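PDB 4PEV: membrane lipoprotein family protein from Aeropyrum pernix, which probably serves as the solute-binding component of an ABC transporter and binds adenosine. Local coordinates for residues C[241-244]-C[250-253]; C[261-266]-C[283-288]; C[344-347]-C[351-354]. One frame throughout, in Å; residues are numbered along the deposited sequence.

Interaction 1: residues C[241-244]-C[250-253]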
loop_
_atom_site.group_PDB
_atom_site.type_symbol
_atom_site.label_atom_id
_atom_site.label_comp_id
_atom_site.label_asym_id
_atom_site.label_seq_id
_atom_site.Cartn_x
_atom_site.Cartn_y
_atom_site.Cartn_z
ATOM N N GLU C 241 9.196 -11.153 -14.222
ATOM C CA GLU C 241 10.136 -11.584 -15.270
ATOM C C GLU C 241 9.537 -11.503 -16.665
ATOM O O GLU C 241 10.232 -11.160 -17.621
ATOM C CB GLU C 241 10.586 -13.016 -15.039
ATOM C CG GLU C 241 11.597 -13.192 -13.928
ATOM C CD GLU C 241 11.722 -14.642 -13.485
ATOM O OE1 GLU C 241 11.051 -15.529 -14.070
ATOM O OE2 GLU C 241 12.489 -14.892 -12.529
ATOM N N GLN C 242 8.259 -11.861 -16.781
ATOM C CA GLN C 242 7.525 -11.681 -18.026
ATOM C C GLN C 242 7.513 -10.222 -18.403
ATOM O O GLN C 242 7.891 -9.875 -19.522
ATOM C CB GLN C 242 6.089 -12.193 -17.917
ATOM C CG GLN C 242 5.824 -13.411 -18.787
ATOM C CD GLN C 242 4.743 -14.315 -18.223
ATOM O OE1 GLN C 242 3.733 -14.591 -18.881
ATOM N NE2 GLN C 242 4.949 -14.786 -16.994
HETATM N N MSE C 243 7.115 -9.374 -17.454
HETATM C CA MSE C 243 7.040 -7.920 -17.677
HETATM C C MSE C 243 8.336 -7.280 -18.112
HETATM O O MSE C 243 8.340 -6.365 -18.922
HETATM C CB MSE C 243 6.524 -7.249 -16.414
HETATM C CG MSE C 243 5.014 -7.117 -16.501
HETATM SE SE MSE C 243 4.222 -7.066 -14.700
HETATM C CE MSE C 243 4.559 -5.201 -14.159
ATOM N N LEU C 244 9.449 -7.757 -17.582
ATOM C CA LEU C 244 10.759 -7.291 -18.006
ATOM C C LEU C 244 10.945 -7.471 -19.494
ATOM O O LEU C 244 11.497 -6.602 -20.154
ATOM C CB LEU C 244 11.858 -8.032 -17.245
ATOM C CG LEU C 244 12.167 -7.360 -15.901
ATOM C CD1 LEU C 244 12.639 -8.336 -14.831
ATOM C CD2 LEU C 244 13.178 -6.243 -16.126
ATOM N N VAL C 250 10.174 -0.016 -14.607
ATOM C CA VAL C 250 9.875 0.539 -13.311
ATOM C C VAL C 250 8.672 -0.197 -12.759
ATOM O O VAL C 250 7.630 -0.273 -13.418
ATOM C CB VAL C 250 9.557 2.020 -13.427
ATOM C CG1 VAL C 250 9.363 2.622 -12.040
ATOM C CG2 VAL C 250 10.674 2.723 -14.192
ATOM N N PHE C 251 8.817 -0.708 -11.539
ATOM C CA PHE C 251 7.928 -1.722 -10.991
ATOM C C PHE C 251 7.326 -1.341 -9.653
ATOM O O PHE C 251 7.992 -1.485 -8.627
ATOM C CB PHE C 251 8.722 -2.994 -10.767
ATOM C CG PHE C 251 8.941 -3.786 -11.996
ATOM C CD1 PHE C 251 10.048 -3.563 -12.776
ATOM C CD2 PHE C 251 8.042 -4.765 -12.355
ATOM C CE1 PHE C 251 10.271 -4.307 -13.906
ATOM C CE2 PHE C 251 8.241 -5.507 -13.492
ATOM C CZ PHE C 251 9.364 -5.280 -14.274
ATOM N N TYR C 252 6.061 -0.917 -9.656
ATOM C CA TYR C 252 5.343 -0.564 -8.421
ATOM C C TYR C 252 4.765 -1.795 -7.742
ATOM O O TYR C 252 3.989 -2.534 -8.340
ATOM C CB TYR C 252 4.212 0.407 -8.754
ATOM C CG TYR C 252 3.509 1.033 -7.592
ATOM C CD1 TYR C 252 4.125 1.190 -6.355
ATOM C CD2 TYR C 252 2.224 1.540 -7.754
ATOM C CE1 TYR C 252 3.456 1.804 -5.302
ATOM C CE2 TYR C 252 1.543 2.165 -6.717
ATOM C CZ TYR C 252 2.157 2.293 -5.496
ATOM O OH TYR C 252 1.471 2.903 -4.475
ATOM N N GLY C 253 5.107 -1.999 -6.480
ATOM C CA GLY C 253 4.657 -3.187 -5.749
ATOM C C GLY C 253 3.352 -2.983 -5.024
ATOM O O GLY C 253 3.317 -2.344 -3.995
#
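F251 projects from strand 248-254 against M243 and L244 of helix 233-245. These elements form the second half of a beta-alpha-beta unit in one of the two alpha/beta lobes of a periplasmic-binding-protein fold. The helix comes after strand 222-226 and leads through a short turn into strand 248-254. The two strands are parallel, with strand 186-191 between them in the sheet. The contact is thus a helix lying on the strand that follows it.

The interactions across it are apolar. M243 is a selenomethionine, and its side chain and that of F251 run antiparallel alongside each other. Its chain bends at chi3 (79°), and the terminal CE lies 3.8 Å from F251 CE2. The base of the same side chain meets the ring too, with M243 CB 3.8 Å from F251 CE2. Both ends of the M243 side chain therefore touch the ring. L244 crosses the phenyl group at about a right angle. Its branch point does most of the touching, and both methionine and leucine meet the ring obliquely.

Neighbouring elements add to the packing. M262 and V266 of helix 258-271 also pack on F251, and A269 of that helix touches L244. M243 reaches on to V190 of strand 186-191. Backbone bonds from F251 to F277 and I279 tie its strand to strand 277-282. The adenosine is about 13 Å from the F251 side chain, so the contact belongs to the body of the lobe. At the far end of the ring, L244 CG lies 3.9 Å from F251 CZ, and L244 CD2 is 4.1 Å from F251 CE1.

Interaction 2: residues C[261-266]-C[283-288]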
loop_
_atom_site.group_PDB
_atom_site.type_symbol
_atom_site.label_atom_id
_atom_site.label_comp_id
_atom_site.label_asym_id
_atom_site.label_seq_id
_atom_site.Cartn_x
_atom_site.Cartn_y
_atom_site.Cartn_z
ATOM N N GLY C 261 8.659 -11.051 -4.383
ATOM C CA GLY C 261 9.155 -11.724 -5.579
ATOM C C GLY C 261 9.460 -10.720 -6.667
ATOM O O GLY C 261 10.462 -10.824 -7.361
HETATM N N MSE C 262 8.594 -9.736 -6.824
HETATM C CA MSE C 262 8.856 -8.680 -7.782
HETATM C C MSE C 262 10.208 -8.061 -7.525
HETATM O O MSE C 262 10.997 -7.908 -8.443
HETATM C CB MSE C 262 7.754 -7.637 -7.662
HETATM C CG MSE C 262 7.814 -6.601 -8.764
HETATM SE SE MSE C 262 6.794 -5.030 -8.164
HETATM C CE MSE C 262 8.079 -4.220 -6.897
ATOM N N PHE C 263 10.477 -7.703 -6.269
ATOM C CA PHE C 263 11.749 -7.108 -5.879
ATOM C C PHE C 263 12.897 -7.986 -6.302
ATOM O O PHE C 263 13.909 -7.496 -6.810
ATOM C CB PHE C 263 11.867 -6.957 -4.370
ATOM C CG PHE C 263 11.004 -5.886 -3.774
ATOM C CD1 PHE C 263 10.610 -4.775 -4.503
ATOM C CD2 PHE C 263 10.645 -5.964 -2.431
ATOM C CE1 PHE C 263 9.831 -3.791 -3.911
ATOM C CE2 PHE C 263 9.882 -4.978 -1.831
ATOM C CZ PHE C 263 9.468 -3.893 -2.571
ATOM N N ASN C 264 12.750 -9.284 -6.077
ATOM C CA ASN C 264 13.809 -10.211 -6.422
ATOM C C ASN C 264 14.018 -10.337 -7.918
ATOM O O ASN C 264 15.127 -10.549 -8.353
ATOM C CB ASN C 264 13.572 -11.561 -5.772
ATOM C CG ASN C 264 13.655 -11.487 -4.262
ATOM O OD1 ASN C 264 14.419 -10.710 -3.696
ATOM N ND2 ASN C 264 12.865 -12.302 -3.604
ATOM N N ALA C 265 12.965 -10.169 -8.701
ATOM C CA ALA C 265 13.073 -10.223 -10.152
ATOM C C ALA C 265 13.865 -9.032 -10.711
ATOM O O ALA C 265 14.655 -9.185 -11.666
ATOM C CB ALA C 265 11.686 -10.273 -10.770
ATOM N N VAL C 266 13.647 -7.860 -10.108
ATOM C CA VAL C 266 14.323 -6.623 -10.508
ATOM C C VAL C 266 15.798 -6.663 -10.079
ATOM O O VAL C 266 16.654 -6.100 -10.762
ATOM C CB VAL C 266 13.588 -5.366 -9.939
ATOM C CG1 VAL C 266 14.293 -4.064 -10.308
ATOM C CG2 VAL C 266 12.147 -5.331 -10.418
ATOM N N ALA C 283 4.856 -0.015 3.891
ATOM C CA ALA C 283 6.014 0.487 4.628
ATOM C C ALA C 283 7.013 1.025 3.619
ATOM O O ALA C 283 6.829 0.861 2.404
ATOM C CB ALA C 283 6.654 -0.606 5.462
ATOM N N SER C 284 8.042 1.705 4.118
ATOM C CA SER C 284 9.220 1.998 3.312
ATOM C C SER C 284 10.003 0.700 3.236
ATOM O O SER C 284 10.467 0.206 4.269
ATOM C CB SER C 284 10.104 3.098 3.931
ATOM O OG SER C 284 11.498 2.777 3.830
ATOM N N GLN C 285 10.168 0.185 2.022
ATOM C CA GLN C 285 10.818 -1.103 1.816
ATOM C C GLN C 285 12.195 -0.997 1.144
ATOM O O GLN C 285 12.742 -2.006 0.702
ATOM C CB GLN C 285 9.889 -2.010 1.010
ATOM C CG GLN C 285 8.573 -2.287 1.715
ATOM C CD GLN C 285 7.590 -3.027 0.834
ATOM O OE1 GLN C 285 7.091 -2.491 -0.149
ATOM N NE2 GLN C 285 7.304 -4.260 1.185
ATOM N N GLU C 286 12.755 0.215 1.103
ATOM C CA GLU C 286 14.013 0.473 0.401
ATOM C C GLU C 286 15.127 -0.388 0.967
ATOM O O GLU C 286 15.980 -0.901 0.241
ATOM C CB GLU C 286 14.392 1.961 0.491
ATOM C CG GLU C 286 13.567 2.894 -0.412
ATOM C CD GLU C 286 12.304 3.449 0.226
ATOM O OE1 GLU C 286 11.660 2.744 1.029
ATOM O OE2 GLU C 286 11.938 4.594 -0.106
ATOM N N TRP C 287 15.099 -0.548 2.282
ATOM C CA TRP C 287 16.076 -1.366 3.004
ATOM C C TRP C 287 16.236 -2.768 2.446
ATOM O O TRP C 287 17.279 -3.373 2.630
ATOM C CB TRP C 287 15.690 -1.457 4.494
ATOM C CG TRP C 287 14.414 -2.174 4.720
ATOM C CD1 TRP C 287 13.187 -1.627 4.831
ATOM C CD2 TRP C 287 14.240 -3.592 4.812
ATOM N NE1 TRP C 287 12.254 -2.609 4.992
ATOM C CE2 TRP C 287 12.876 -3.826 4.990
ATOM C CE3 TRP C 287 15.125 -4.690 4.774
ATOM C CZ2 TRP C 287 12.352 -5.101 5.128
ATOM C CZ3 TRP C 287 14.613 -5.959 4.909
ATOM C CH2 TRP C 287 13.230 -6.157 5.084
ATOM N N TYR C 288 15.208 -3.303 1.796
ATOM C CA TYR C 288 15.286 -4.679 1.296
ATOM C C TYR C 288 16.391 -4.803 0.221
ATOM O O TYR C 288 17.202 -5.732 0.261
ATOM C CB TYR C 288 13.909 -5.182 0.813
ATOM C CG TYR C 288 13.889 -6.628 0.340
ATOM C CD1 TYR C 288 13.809 -7.683 1.243
ATOM C CD2 TYR C 288 13.944 -6.933 -1.018
ATOM C CE1 TYR C 288 13.790 -9.000 0.812
ATOM C CE2 TYR C 288 13.928 -8.245 -1.462
ATOM C CZ TYR C 288 13.850 -9.277 -0.544
ATOM O OH TYR C 288 13.834 -10.579 -1.005
#
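F263 of helix 258-271 meets Q285 and Y288 of the loop that follows strand 277-282. These three side chains have the most surface buried by the contact.

F263 meets Y288 near the base of its own side chain. F263 CD2 lies 3.7 Å from Y288 CD2, and F263 CB also touches that side of the tyrosine. The two rings are oblique, with centroids 5.7 Å apart and planes at 34°. The far end of F263 meets Q285, whose side chain crosses it at about a right angle. The amide is at the edge of the phenyl ring, and its plane is turned 71° from the ring plane. Q285 OE1 comes 3.7 Å from F263 CZ, but its polar partners lie elsewhere. Its main bond is from the backbone N of Q281. Weak bonds join OE1 to H259 NE2 and Q285 NE2 to L67 O. Together they limit the amide's rotation.

With chi1 at -177°, the phenol of Y288 swings away from its own amide nitrogen and over to N264. Its OH donates a hydrogen bond of 2.8 Å to N264 OD1. The bond runs in the carbonyl plane, onto a lone pair. It gives helix and loop a polar link, set beside the aromatic pair.

The loop has its own brace, as S284 OG donates to E286 OE1. E286 also forms a salt bridge with R369.

The Q285 side chain is about 7 Å from the bound adenosine and about 6 Å from that of the adenosine-binding D282, so the contact lies close to the pocket. Around it, helix 233-245 touches N264 through K237, S278 of strand 277-282 touches F263, and helix 336-348 packs on the loop at A283 and W287.

Interaction 3: residues C[344-347]-C[351-354]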
loop_
_atom_site.group_PDB
_atom_site.type_symbol
_atom_site.label_atom_id
_atom_site.label_comp_id
_atom_site.label_asym_id
_atom_site.label_seq_id
_atom_site.Cartn_x
_atom_site.Cartn_y
_atom_site.Cartn_z
ATOM N N GLU C 344 16.315 0.654 10.556
ATOM C CA GLU C 344 16.622 0.349 11.967
ATOM C C GLU C 344 15.838 -0.885 12.425
ATOM O O GLU C 344 16.404 -1.802 13.003
ATOM C CB GLU C 344 16.300 1.550 12.887
ATOM C CG GLU C 344 17.266 2.742 12.742
ATOM C CD GLU C 344 16.751 4.086 13.303
ATOM O OE1 GLU C 344 15.732 4.111 14.039
ATOM O OE2 GLU C 344 17.393 5.134 13.018
ATOM N N ILE C 345 14.539 -0.911 12.160
ATOM C CA ILE C 345 13.735 -2.087 12.479
ATOM C C ILE C 345 14.334 -3.393 11.917
ATOM O O ILE C 345 14.517 -4.355 12.658
ATOM C CB ILE C 345 12.284 -1.912 11.978
ATOM C CG1 ILE C 345 11.538 -0.972 12.908
ATOM C CG2 ILE C 345 11.550 -3.247 11.902
ATOM C CD1 ILE C 345 10.275 -0.402 12.308
ATOM N N ALA C 346 14.624 -3.420 10.618
ATOM C CA ALA C 346 15.143 -4.624 9.953
ATOM C C ALA C 346 16.566 -4.935 10.402
ATOM O O ALA C 346 16.979 -6.092 10.415
ATOM C CB ALA C 346 15.089 -4.480 8.435
ATOM N N ALA C 347 17.322 -3.905 10.762
ATOM C CA ALA C 347 18.637 -4.119 11.351
ATOM C C ALA C 347 18.451 -4.889 12.644
ATOM O O ALA C 347 18.851 -6.047 12.740
ATOM C CB ALA C 347 19.358 -2.799 11.597
ATOM N N GLN C 351 16.953 -9.021 9.729
ATOM C CA GLN C 351 16.572 -9.321 8.344
ATOM C C GLN C 351 16.967 -8.214 7.328
ATOM O O GLN C 351 16.445 -8.158 6.219
ATOM C CB GLN C 351 15.092 -9.722 8.260
ATOM C CG GLN C 351 14.098 -8.624 8.563
ATOM C CD GLN C 351 12.653 -9.093 8.420
ATOM O OE1 GLN C 351 12.320 -9.893 7.537
ATOM N NE2 GLN C 351 11.785 -8.578 9.274
ATOM N N LEU C 352 17.926 -7.373 7.713
ATOM C CA LEU C 352 18.544 -6.429 6.806
ATOM C C LEU C 352 19.706 -7.130 6.112
ATOM O O LEU C 352 20.454 -7.851 6.765
ATOM C CB LEU C 352 19.078 -5.241 7.592
ATOM C CG LEU C 352 19.709 -4.101 6.782
ATOM C CD1 LEU C 352 18.673 -3.277 6.018
ATOM C CD2 LEU C 352 20.487 -3.211 7.728
ATOM N N PRO C 353 19.884 -6.916 4.795
ATOM C CA PRO C 353 20.954 -7.643 4.105
ATOM C C PRO C 353 22.365 -7.371 4.622
ATOM O O PRO C 353 22.627 -6.338 5.257
ATOM C CB PRO C 353 20.822 -7.177 2.650
ATOM C CG PRO C 353 19.390 -6.787 2.518
ATOM C CD PRO C 353 19.042 -6.170 3.843
ATOM N N GLU C 354 23.259 -8.308 4.325
ATOM C CA GLU C 354 24.637 -8.252 4.780
ATOM C C GLU C 354 25.318 -6.964 4.332
ATOM O O GLU C 354 24.969 -6.392 3.302
ATOM C CB GLU C 354 25.401 -9.463 4.243
ATOM C CG GLU C 354 26.690 -9.786 4.988
ATOM C CD GLU C 354 27.317 -11.095 4.517
ATOM O OE1 GLU C 354 28.505 -11.081 4.116
ATOM O OE2 GLU C 354 26.614 -12.136 4.527
#
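A346 and L352 meet in a local contact where helix 336-348 gives way to the loop before helix 358-372. The chain turns just after the helix, and the loop comes back beside its last turn. The CA atoms of A346 and L352 are 5.0 Å apart. This part of the fold lies toward the outside of the lobe and is only partly buried.

The carbonyl of A346 is the polar centre. Q351 N donates a weak hydrogen bond of 3.0 Å to A346 O, with an angle at the hydrogen of 130°. The donor is five residues beyond the acceptor, at the C-terminal end of the helix. The next amide is also near, with L352 N 3.1 Å from the same oxygen.

Apolar contacts are made alongside. L352 CB touches A346 O and approaches A346 CB at 4.1 Å. The L352 side chain extends away from its own backbone nitrogen (chi1 -177°), which directs a branch toward A347. There L352 CD2 lies 4.1 Å from A347 CB. Q351 adds the root of its side chain, with Q351 CG 4.3 Å from A346 CB. A346 and A347 present only CB as side chain to the loop here.

W287, from the loop after strand 277-282, touches both A346 and L352. Q351 packs on L67, and T349 OG1 hydrogen-bonds to I345 O within the turn.

The segments share a weak backbone bond and a few apolar contacts. Such weak bonding and thin apolar contact imply a modest local link between helix end and loop. The bond from Q351 N probably gives some satisfaction to a carbonyl at the helix end.

Overall arrangement
The three contacts follow one another along the chain in the same lobe, running from its sheet to its outer side. Interaction 1 is buried and wholly apolar, between a helix and the next strand. Interaction 2 is partly buried and mixes aromatic packing with a side-chain hydrogen bond near the adenosine pocket. Interaction 3 is also partly buried but lies farther out, and combines a weak backbone bond with small apolar contacts. Interactions 1 and 2 touch where strand 248-254 meets helix 258-271, its successor in the chain. Interactions 2 and 3 meet where W287 and Y288 lie against Q351, L352 and P353. Interactions 1 and 3 do not touch, their nearest atoms being about 16 Å apart.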